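Local coordinates for cycloserine biosynthesis protein DcsG (Streptomyces lavendulae, PDB 6JIL) that catalyses the ATP-dependent cyclisation of O-ureido-D-serine to the antibiotic D-cycloserine, as a magnesium-dependent ligase of the ATP-grasp family, at residues L250-D256 with V267-L272; F53-W59 with C273-L277; P84-W88 with S240-L246. One frame throughout, in Å; residues are numbered along the deposited sequence.

How the contacts relate
Along the chain, contact 2 opens first and closes last: residues 53-59 run from the end of strand 50-55 of the N-terminal parallel sheet into a short 3-10 segment, and 273-277 follow strand 265-271. Contact 3 (84-88 with 240-246) and then contact 1 (250-256 with 267-272) lie between, in series. Centre to centre, contact 1 is about 12 Å from each of the others, which are about 17 Å apart. Contact 1 is the hairpin carrying the magnesium ligands; its Arg254 NH1 reaches Ser276 O of contact 2, and its Leu250 and Leu272 pack on Leu85 of contact 3. The hairpin thus touches helix 83-89 directly, and through the loop 273-277 that follows it is linked to 53-59.

Contact 1: L250-D256 with V267-L272; sequences LVCGRVD and VLEMEL. With MG (magnesium ion), chain I; MG (magnesium ion), chain H; ADP (adenosine-5'-diphosphate), chain G.
The edge of the Arg254 guanidinium meets the Glu271 carboxylate, with the two planes 88° apart, so that NH2 approaches Glu271 OE2 (2.7 Å) from above the carboxylate plane. Glu269 OE2 lies off the same edge, 4.1 Å from Arg254 NH2 and not bonded to it, and a magnesium-bound water lies in the guanidinium plane, on the Asp256 side. A weak bond from NH1 to Glu271 OE1, and one from NH2 to the syn lone pair of Asp256 OD2, tie Arg254, Asp256 and Glu271 into a salt-bridge network. The arginine chain runs out straight and bends at chi3 (76°), which places the guanidinium beside Glu271.

Glu271 OE2 has a second partner, a magnesium ion at 2.2 Å. Both oxygens of Glu269 chelate that ion, and Glu269 OE2 bridges to the second magnesium at 2.2 Å; the first ion also binds ADP O2B, the second ADP O1B and O2A. Glu269 and Glu271, on one strand of the ATP-grasp domain, thus hold the metals at the ADP phosphates; Glu271 and Arg254 are inferred to be catalytic.

The strands form an antiparallel hairpin, their axes at 169°. Arg254 N bonds to Glu271 O (3.0 Å), Glu271 N returns to Arg254 O (2.9 Å), and a water bridges Cys252 O and Leu272 O beyond. On the face opposite Arg254 and Glu271, Val255 CG2 touches CE of selenomethionine Met270 at 3.4 Å. Helix 227-244 packs on Met270, helix 83-89 packs on Leu272, and strand 186-192 continues the sheet beside 252-259.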
loop_
_atom_site.group_PDB
_atom_site.type_symbol
_atom_site.label_atom_id
_atom_site.label_comp_id
_atom_site.label_asym_id
_atom_site.label_seq_id
_atom_site.Cartn_x
_atom_site.Cartn_y
_atom_site.Cartn_z
ATOM N N LEU A 250 12.830 -2.935 6.405
ATOM C CA LEU A 250 11.873 -3.601 5.547
ATOM C C LEU A 250 12.628 -3.961 4.264
ATOM O O LEU A 250 13.320 -3.122 3.690
ATOM C CB LEU A 250 10.697 -2.668 5.266
ATOM C CG LEU A 250 9.852 -2.444 6.522
ATOM C CD1 LEU A 250 9.265 -1.049 6.518
ATOM C CD2 LEU A 250 8.767 -3.513 6.597
ATOM N N VAL A 251 12.530 -5.217 3.839
ATOM C CA VAL A 251 13.218 -5.646 2.626
ATOM C C VAL A 251 12.872 -4.665 1.517
ATOM O O VAL A 251 13.734 -4.248 0.743
ATOM C CB VAL A 251 12.789 -7.072 2.184
ATOM C CG1 VAL A 251 13.227 -8.084 3.211
ATOM C CG2 VAL A 251 11.277 -7.136 2.006
ATOM N N CYS A 252 11.599 -4.295 1.451
ATOM C CA CYS A 252 11.142 -3.358 0.443
ATOM C C CYS A 252 9.896 -2.664 0.951
ATOM O O CYS A 252 9.222 -3.160 1.857
ATOM C CB CYS A 252 10.818 -4.082 -0.868
ATOM S SG CYS A 252 9.305 -5.058 -0.811
ATOM N N GLY A 253 9.598 -1.513 0.363
ATOM C CA GLY A 253 8.423 -0.771 0.760
ATOM C C GLY A 253 8.246 0.397 -0.174
ATOM O O GLY A 253 9.185 0.809 -0.844
ATOM N N ARG A 254 7.033 0.919 -0.239
ATOM C CA ARG A 254 6.756 2.059 -1.082
ATOM C C ARG A 254 5.985 3.042 -0.222
ATOM O O ARG A 254 5.039 2.661 0.472
ATOM C CB ARG A 254 5.911 1.657 -2.295
ATOM C CG ARG A 254 5.960 2.688 -3.423
ATOM C CD ARG A 254 5.013 2.362 -4.587
ATOM N NE ARG A 254 3.625 2.654 -4.259
ATOM C CZ ARG A 254 2.686 1.730 -4.074
ATOM N NH1 ARG A 254 2.984 0.443 -4.190
ATOM N NH2 ARG A 254 1.449 2.096 -3.760
ATOM N N VAL A 255 6.402 4.300 -0.257
ATOM C CA VAL A 255 5.749 5.341 0.511
ATOM C C VAL A 255 5.222 6.354 -0.483
ATOM O O VAL A 255 5.999 6.943 -1.234
ATOM C CB VAL A 255 6.741 6.024 1.459
ATOM C CG1 VAL A 255 6.026 7.053 2.310
ATOM C CG2 VAL A 255 7.414 4.979 2.333
ATOM N N ASP A 256 3.904 6.546 -0.503
ATOM C CA ASP A 256 3.299 7.495 -1.429
ATOM C C ASP A 256 3.066 8.849 -0.755
ATOM O O ASP A 256 2.425 8.941 0.299
ATOM C CB ASP A 256 1.995 6.922 -1.988
ATOM C CG ASP A 256 2.185 5.525 -2.585
ATOM O OD1 ASP A 256 3.257 5.254 -3.181
ATOM O OD2 ASP A 256 1.258 4.696 -2.463
ATOM N N VAL A 267 2.439 11.676 3.861
ATOM C CA VAL A 267 2.101 10.334 3.439
ATOM C C VAL A 267 0.632 10.202 3.056
ATOM O O VAL A 267 -0.249 10.660 3.780
ATOM C CB VAL A 267 2.421 9.322 4.552
ATOM C CG1 VAL A 267 2.038 7.919 4.112
ATOM C CG2 VAL A 267 3.901 9.393 4.903
ATOM N N LEU A 268 0.390 9.587 1.899
ATOM C CA LEU A 268 -0.953 9.337 1.384
ATOM C C LEU A 268 -1.246 7.928 1.868
ATOM O O LEU A 268 -2.231 7.677 2.551
ATOM C CB LEU A 268 -0.940 9.340 -0.146
ATOM C CG LEU A 268 -2.231 9.354 -0.977
ATOM C CD1 LEU A 268 -1.905 8.790 -2.357
ATOM C CD2 LEU A 268 -3.328 8.553 -0.335
ATOM N N GLU A 269 -0.372 7.005 1.478
ATOM C CA GLU A 269 -0.475 5.614 1.876
ATOM C C GLU A 269 0.917 5.004 1.780
ATOM O O GLU A 269 1.818 5.575 1.161
ATOM C CB GLU A 269 -1.457 4.844 0.986
ATOM C CG GLU A 269 -0.938 4.480 -0.394
ATOM C CD GLU A 269 -1.589 3.215 -0.925
ATOM O OE1 GLU A 269 -1.610 2.215 -0.181
ATOM O OE2 GLU A 269 -2.071 3.217 -2.076
HETATM N N MSE A 270 1.085 3.845 2.399
HETATM C CA MSE A 270 2.367 3.157 2.421
HETATM C C MSE A 270 2.128 1.660 2.279
HETATM O O MSE A 270 1.236 1.112 2.919
HETATM C CB MSE A 270 3.072 3.472 3.740
HETATM C CG MSE A 270 4.203 2.549 4.114
HETATM SE SE MSE A 270 4.954 3.019 5.851
HETATM C CE MSE A 270 6.733 3.467 5.277
ATOM N N GLU A 271 2.912 1.004 1.427
ATOM C CA GLU A 271 2.770 -0.437 1.205
ATOM C C GLU A 271 4.036 -1.213 1.548
ATOM O O GLU A 271 5.079 -1.062 0.903
ATOM C CB GLU A 271 2.349 -0.703 -0.244
ATOM C CG GLU A 271 0.878 -0.398 -0.491
ATOM C CD GLU A 271 0.505 -0.432 -1.954
ATOM O OE1 GLU A 271 0.889 -1.386 -2.657
ATOM O OE2 GLU A 271 -0.179 0.500 -2.404
ATOM N N LEU A 272 3.924 -2.066 2.560
ATOM C CA LEU A 272 5.056 -2.846 3.033
ATOM C C LEU A 272 4.910 -4.347 2.863
ATOM O O LEU A 272 5.893 -5.086 2.957
ATOM C CB LEU A 272 5.283 -2.531 4.506
ATOM C CG LEU A 272 5.247 -1.032 4.793
ATOM C CD1 LEU A 272 5.429 -0.795 6.271
ATOM C CD2 LEU A 272 6.331 -0.328 3.983
HETATM MG MG MG I . -2.313 0.966 -2.009
HETATM MG MG MG H . -2.180 4.365 -4.002
HETATM P PB ADP G . -5.240 2.695 -2.722
HETATM O O1B ADP G . -4.257 3.251 -3.874
HETATM O O2B ADP G . -4.477 1.737 -1.811
HETATM O O3B ADP G . -6.411 1.944 -3.393
HETATM P PA ADP G . -5.172 5.363 -2.054
HETATM O O1A ADP G . -4.979 6.023 -0.764
HETATM O O2A ADP G . -3.754 5.266 -2.768
HETATM O O3A ADP G . -5.837 3.896 -1.786
HETATM O "O5'" ADP G . -6.214 6.236 -2.914
HETATM C "C5'" ADP G . -6.143 5.850 -4.288
HETATM C "C4'" ADP G . -6.039 7.117 -5.146
HETATM O "O4'" ADP G . -7.101 8.035 -4.805
HETATM C "C3'" ADP G . -4.721 7.841 -4.899
HETATM O "O3'" ADP G . -3.694 7.384 -5.771
HETATM C "C2'" ADP G . -5.088 9.311 -5.117
HETATM O "O2'" ADP G . -4.928 9.700 -6.485
HETATM C "C1'" ADP G . -6.560 9.384 -4.651
HETATM N N9 ADP G . -6.664 9.852 -3.239
HETATM C C8 ADP G . -6.975 9.096 -2.135
HETATM N N7 ADP G . -7.032 9.840 -1.071
HETATM C C5 ADP G . -6.763 11.119 -1.405
HETATM C C6 ADP G . -6.889 12.368 -0.738
HETATM N N6 ADP G . -7.160 12.421 0.622
HETATM N N1 ADP G . -6.760 13.499 -1.457
HETATM C C2 ADP G . -6.523 13.478 -2.769
HETATM N N3 ADP G . -6.404 12.332 -3.438
HETATM C C4 ADP G . -6.514 11.147 -2.810
HETATM O O HOH W 1 8.728 -5.575 2.783
HETATM O O HOH W 2 -3.282 4.822 -6.122
HETATM O O HOH W 3 -0.278 5.691 -3.848
HETATM O O HOH W 4 -3.223 -0.708 -0.728
#

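Contact 2: F53-W59 with C273-L277; sequences FRSPWTW and CEPSL
Glu274 and Trp59 join two parts of the enzyme: the loop that leaves the metal-binding strand of the ATP-grasp domain, and the turn and 3-10 segment that follow strand 50-55 of the N-terminal parallel sheet, where Pro56 centres an inverse gamma turn. CB of Glu274 rests 3.4 Å from Phe53 O and 3.8 Å from Pro56 CD. CG stays near the same proline ring, and the chain bends at chi2 (52°), which carries the carboxylate across to the tryptophans. There Glu274 OE2 accepts from Trp59 NE1 (2.8 Å). The donor lies above the carboxylate plane; the oxygen is tilted out of the indole plane, in keeping with a bent bond, 138° at the hydrogen.

Trp57 takes the backbone of the same residue instead. Its NE1 donates to Glu274 O at 3.0 Å, with the oxygen in the ring plane and the bond nearly straight (167°), while Ser55 CB covers one face of the indole. Further along, Ser276 OG is held by Arg220, inferred to be catalytic.

Arg54 grips Pro275 O end-on, NH1 and NH2 both donating to this one atom within the guanidinium plane, and Leu277 CD1 lies over one face of that group, 3.7 Å from NH1.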
loop_
_atom_site.group_PDB
_atom_site.type_symbol
_atom_site.label_atom_id
_atom_site.label_comp_id
_atom_site.label_asym_id
_atom_site.label_seq_id
_atom_site.Cartn_x
_atom_site.Cartn_y
_atom_site.Cartn_z
ATOM N N PHE A 53 5.183 -11.909 -0.570
ATOM C CA PHE A 53 3.901 -11.518 -1.136
ATOM C C PHE A 53 4.136 -10.398 -2.142
ATOM O O PHE A 53 4.468 -9.268 -1.779
ATOM C CB PHE A 53 2.964 -11.066 -0.024
ATOM C CG PHE A 53 2.769 -12.093 1.043
ATOM C CD1 PHE A 53 3.195 -11.859 2.341
ATOM C CD2 PHE A 53 2.141 -13.293 0.758
ATOM C CE1 PHE A 53 2.992 -12.811 3.341
ATOM C CE2 PHE A 53 1.937 -14.241 1.751
ATOM C CZ PHE A 53 2.366 -13.993 3.047
ATOM N N ARG A 54 3.968 -10.728 -3.414
ATOM C CA ARG A 54 4.198 -9.768 -4.469
ATOM C C ARG A 54 2.942 -9.101 -4.997
ATOM O O ARG A 54 2.794 -7.885 -4.883
ATOM C CB ARG A 54 4.956 -10.439 -5.618
ATOM C CG ARG A 54 6.406 -10.769 -5.275
ATOM C CD ARG A 54 7.115 -9.504 -4.846
ATOM N NE ARG A 54 6.793 -8.450 -5.795
ATOM C CZ ARG A 54 6.478 -7.204 -5.462
ATOM N NH1 ARG A 54 6.453 -6.834 -4.187
ATOM N NH2 ARG A 54 6.128 -6.342 -6.412
ATOM N N SER A 55 2.031 -9.892 -5.555
ATOM C CA SER A 55 0.823 -9.324 -6.127
ATOM C C SER A 55 -0.473 -10.120 -5.975
ATOM O O SER A 55 -1.177 -10.345 -6.958
ATOM C CB SER A 55 1.063 -9.045 -7.607
ATOM O OG SER A 55 1.519 -10.219 -8.256
ATOM N N PRO A 56 -0.808 -10.549 -4.746
ATOM C CA PRO A 56 -2.042 -11.303 -4.522
ATOM C C PRO A 56 -3.077 -10.199 -4.328
ATOM O O PRO A 56 -3.803 -10.161 -3.335
ATOM C CB PRO A 56 -1.739 -12.027 -3.230
ATOM C CG PRO A 56 -1.026 -10.962 -2.459
ATOM C CD PRO A 56 -0.085 -10.353 -3.475
ATOM N N TRP A 57 -3.137 -9.297 -5.297
ATOM C CA TRP A 57 -3.997 -8.135 -5.173
ATOM C C TRP A 57 -5.503 -8.288 -5.075
ATOM O O TRP A 57 -6.200 -7.304 -4.809
ATOM C CB TRP A 57 -3.615 -7.111 -6.241
ATOM C CG TRP A 57 -2.181 -6.652 -6.068
ATOM C CD1 TRP A 57 -1.497 -6.519 -4.886
ATOM C CD2 TRP A 57 -1.267 -6.267 -7.099
ATOM N NE1 TRP A 57 -0.217 -6.083 -5.120
ATOM C CE2 TRP A 57 -0.048 -5.917 -6.470
ATOM C CE3 TRP A 57 -1.357 -6.181 -8.492
ATOM C CZ2 TRP A 57 1.069 -5.491 -7.188
ATOM C CZ3 TRP A 57 -0.241 -5.757 -9.210
ATOM C CH2 TRP A 57 0.955 -5.418 -8.555
ATOM N N THR A 58 -6.020 -9.499 -5.261
ATOM C CA THR A 58 -7.457 -9.670 -5.121
ATOM C C THR A 58 -7.773 -9.797 -3.628
ATOM O O THR A 58 -8.921 -10.007 -3.246
ATOM C CB THR A 58 -7.990 -10.925 -5.875
ATOM O OG1 THR A 58 -7.342 -12.106 -5.389
ATOM C CG2 THR A 58 -7.750 -10.785 -7.363
ATOM N N TRP A 59 -6.753 -9.663 -2.785
ATOM C CA TRP A 59 -6.973 -9.755 -1.345
ATOM C C TRP A 59 -7.922 -8.641 -0.938
ATOM O O TRP A 59 -8.624 -8.748 0.069
ATOM C CB TRP A 59 -5.660 -9.622 -0.558
ATOM C CG TRP A 59 -5.031 -8.250 -0.592
ATOM C CD1 TRP A 59 -4.056 -7.808 -1.446
ATOM C CD2 TRP A 59 -5.358 -7.135 0.247
ATOM N NE1 TRP A 59 -3.761 -6.490 -1.194
ATOM C CE2 TRP A 59 -4.546 -6.051 -0.160
ATOM C CE3 TRP A 59 -6.260 -6.946 1.303
ATOM C CZ2 TRP A 59 -4.611 -4.794 0.449
ATOM C CZ3 TRP A 59 -6.324 -5.695 1.907
ATOM C CH2 TRP A 59 -5.504 -4.636 1.476
ATOM N N CYS A 273 3.687 -4.800 2.614
ATOM C CA CYS A 273 3.428 -6.224 2.466
ATOM C C CYS A 273 3.571 -6.717 1.039
ATOM O O CYS A 273 4.446 -7.528 0.758
ATOM C CB CYS A 273 2.033 -6.557 2.978
ATOM S SG CYS A 273 1.645 -8.303 2.874
ATOM N N GLU A 274 2.702 -6.236 0.152
ATOM C CA GLU A 274 2.727 -6.622 -1.258
ATOM C C GLU A 274 2.626 -5.382 -2.156
ATOM O O GLU A 274 1.654 -5.205 -2.886
ATOM C CB GLU A 274 1.570 -7.579 -1.553
ATOM C CG GLU A 274 0.289 -7.279 -0.792
ATOM C CD GLU A 274 -0.157 -5.835 -0.926
ATOM O OE1 GLU A 274 0.518 -4.944 -0.365
ATOM O OE2 GLU A 274 -1.180 -5.588 -1.599
ATOM N N PRO A 275 3.645 -4.515 -2.121
ATOM C CA PRO A 275 3.649 -3.294 -2.926
ATOM C C PRO A 275 4.054 -3.417 -4.378
ATOM O O PRO A 275 4.873 -4.263 -4.757
ATOM C CB PRO A 275 4.648 -2.428 -2.196
ATOM C CG PRO A 275 5.707 -3.450 -1.843
ATOM C CD PRO A 275 4.862 -4.578 -1.284
ATOM N N SER A 276 3.463 -2.560 -5.194
ATOM C CA SER A 276 3.870 -2.477 -6.577
ATOM C C SER A 276 5.120 -1.641 -6.306
ATOM O O SER A 276 5.055 -0.639 -5.580
ATOM C CB SER A 276 2.861 -1.677 -7.391
ATOM O OG SER A 276 3.469 -1.107 -8.540
ATOM N N LEU A 277 6.254 -2.052 -6.850
ATOM C CA LEU A 277 7.504 -1.335 -6.600
ATOM C C LEU A 277 8.018 -0.452 -7.738
ATOM O O LEU A 277 8.925 0.348 -7.526
ATOM C CB LEU A 277 8.576 -2.347 -6.191
ATOM C CG LEU A 277 8.258 -3.079 -4.884
ATOM C CD1 LEU A 277 9.080 -4.352 -4.771
ATOM C CD2 LEU A 277 8.541 -2.156 -3.708
HETATM O O HOH W 5 6.078 -10.376 1.433
#

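Contact 3: P84-W88 with S240-L246; sequences PLVRW and SVAHLGL
Trp88 and His243 form the aromatic part of this contact. The five-membered ring of Trp88 and the imidazole have planes 30° apart and centroids 4.7 Å apart, but they are slid past one another and barely overlap; His243 CD2 stands over the rim of the indole. Trp88 NE1 and His243 NE2 approach at a poor angle and are not hydrogen-bonded. The indole N-H is instead bonded to Asp97 OD1, which is consistent with a defined ring orientation.

One polar atom, Ser240 OG, meets the indole edge, 3.5 Å from Trp88 CZ3; its hydrogen bond goes to Ala236 O in its own helix.

The setting is a crossing of helix 83-89 over the C-terminal end of helix 227-244. The short helical segments run at 115° with axes 11.2 Å apart, so long side chains must span the distance. Helix 227-244 ends in a Schellman motif: Gly245 has positive phi, Leu246 N bonds back to Val241 O and Gly245 N to Ala242 O.

Apolar packing fills the rest. With chi1 at -168°, Trp88 swings its ring away from its own backbone nitrogen and across Leu244, whose CD1 is 3.7 Å from Trp88 CE3 and whose CD2 is over a ring face. Leu85 crosses Leu244 at about a right angle, CD2 to CD1 at 4.0 Å, and Leu85 CG is 4.4 Å from Leu246 CD2.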
loop_
_atom_site.group_PDB
_atom_site.type_symbol
_atom_site.label_atom_id
_atom_site.label_comp_id
_atom_site.label_asym_id
_atom_site.label_seq_id
_atom_site.Cartn_x
_atom_site.Cartn_y
_atom_site.Cartn_z
ATOM N N PRO A 84 2.814 -10.086 12.058
ATOM C CA PRO A 84 2.521 -8.773 12.643
ATOM C C PRO A 84 2.565 -7.681 11.571
ATOM O O PRO A 84 1.662 -6.848 11.489
ATOM C CB PRO A 84 3.616 -8.611 13.697
ATOM C CG PRO A 84 3.838 -10.016 14.144
ATOM C CD PRO A 84 3.860 -10.779 12.829
ATOM N N LEU A 85 3.612 -7.709 10.745
ATOM C CA LEU A 85 3.785 -6.738 9.662
ATOM C C LEU A 85 2.640 -6.852 8.659
ATOM O O LEU A 85 2.080 -5.851 8.230
ATOM C CB LEU A 85 5.107 -6.984 8.922
ATOM C CG LEU A 85 5.829 -5.827 8.213
ATOM C CD1 LEU A 85 6.649 -6.399 7.079
ATOM C CD2 LEU A 85 4.856 -4.796 7.682
ATOM N N VAL A 86 2.300 -8.076 8.279
ATOM C CA VAL A 86 1.227 -8.295 7.319
ATOM C C VAL A 86 -0.115 -7.711 7.763
ATOM O O VAL A 86 -0.729 -6.944 7.022
ATOM C CB VAL A 86 1.047 -9.807 7.020
ATOM C CG1 VAL A 86 -0.185 -10.034 6.127
ATOM C CG2 VAL A 86 2.303 -10.347 6.338
ATOM N N ARG A 87 -0.571 -8.064 8.962
ATOM C CA ARG A 87 -1.853 -7.558 9.452
ATOM C C ARG A 87 -1.866 -6.036 9.526
ATOM O O ARG A 87 -2.865 -5.390 9.203
ATOM C CB ARG A 87 -2.170 -8.106 10.851
ATOM C CG ARG A 87 -2.173 -9.616 10.974
ATOM C CD ARG A 87 -2.690 -10.059 12.342
ATOM N NE ARG A 87 -2.082 -11.324 12.756
ATOM C CZ ARG A 87 -0.935 -11.427 13.429
ATOM N NH1 ARG A 87 -0.262 -10.336 13.780
ATOM N NH2 ARG A 87 -0.446 -12.624 13.736
ATOM N N TRP A 88 -0.743 -5.478 9.964
ATOM C CA TRP A 88 -0.594 -4.037 10.127
ATOM C C TRP A 88 -0.516 -3.291 8.789
ATOM O O TRP A 88 -1.114 -2.221 8.631
ATOM C CB TRP A 88 0.668 -3.752 10.950
ATOM C CG TRP A 88 0.799 -2.334 11.429
ATOM C CD1 TRP A 88 0.092 -1.742 12.432
ATOM C CD2 TRP A 88 1.674 -1.328 10.910
ATOM N NE1 TRP A 88 0.468 -0.432 12.569
ATOM C CE2 TRP A 88 1.438 -0.149 11.647
ATOM C CE3 TRP A 88 2.634 -1.307 9.892
ATOM C CZ2 TRP A 88 2.125 1.044 11.401
ATOM C CZ3 TRP A 88 3.319 -0.117 9.644
ATOM C CH2 TRP A 88 3.057 1.042 10.400
ATOM N N SER A 240 7.666 2.569 11.145
ATOM C CA SER A 240 7.097 1.231 10.994
ATOM C C SER A 240 7.994 0.204 11.674
ATOM O O SER A 240 7.517 -0.689 12.369
ATOM C CB SER A 240 6.953 0.875 9.513
ATOM O OG SER A 240 6.132 1.814 8.851
ATOM N N VAL A 241 9.298 0.333 11.460
ATOM C CA VAL A 241 10.253 -0.579 12.061
ATOM C C VAL A 241 10.157 -0.512 13.584
ATOM O O VAL A 241 10.123 -1.540 14.254
ATOM C CB VAL A 241 11.693 -0.231 11.628
ATOM C CG1 VAL A 241 12.693 -1.041 12.439
ATOM C CG2 VAL A 241 11.865 -0.509 10.142
ATOM N N ALA A 242 10.103 0.707 14.116
ATOM C CA ALA A 242 10.020 0.932 15.557
ATOM C C ALA A 242 8.702 0.440 16.157
ATOM O O ALA A 242 8.683 -0.246 17.181
ATOM C CB ALA A 242 10.198 2.419 15.856
ATOM N N HIS A 243 7.603 0.796 15.505
ATOM C CA HIS A 243 6.275 0.420 15.959
ATOM C C HIS A 243 6.074 -1.083 16.098
ATOM O O HIS A 243 5.480 -1.544 17.071
ATOM C CB HIS A 243 5.227 0.964 14.997
ATOM C CG HIS A 243 3.827 0.624 15.386
ATOM N ND1 HIS A 243 3.173 1.252 16.425
ATOM C CD2 HIS A 243 2.971 -0.308 14.907
ATOM C CE1 HIS A 243 1.972 0.720 16.567
ATOM N NE2 HIS A 243 1.824 -0.228 15.660
ATOM N N LEU A 244 6.564 -1.842 15.121
ATOM C CA LEU A 244 6.410 -3.292 15.112
ATOM C C LEU A 244 7.556 -4.036 15.779
ATOM O O LEU A 244 7.511 -5.262 15.908
ATOM C CB LEU A 244 6.253 -3.783 13.670
ATOM C CG LEU A 244 4.993 -3.306 12.942
ATOM C CD1 LEU A 244 5.101 -3.594 11.460
ATOM C CD2 LEU A 244 3.782 -3.991 13.539
ATOM N N GLY A 245 8.579 -3.295 16.198
ATOM C CA GLY A 245 9.723 -3.911 16.847
ATOM C C GLY A 245 10.557 -4.760 15.905
ATOM O O GLY A 245 11.196 -5.720 16.324
ATOM N N LEU A 246 10.554 -4.404 14.626
ATOM C CA LEU A 246 11.310 -5.149 13.632
ATOM C C LEU A 246 12.816 -5.092 13.886
ATOM O O LEU A 246 13.374 -4.033 14.178
ATOM C CB LEU A 246 10.974 -4.625 12.233
ATOM C CG LEU A 246 9.927 -5.416 11.437
ATOM C CD1 LEU A 246 8.755 -5.809 12.309
ATOM C CD2 LEU A 246 9.470 -4.576 10.262
#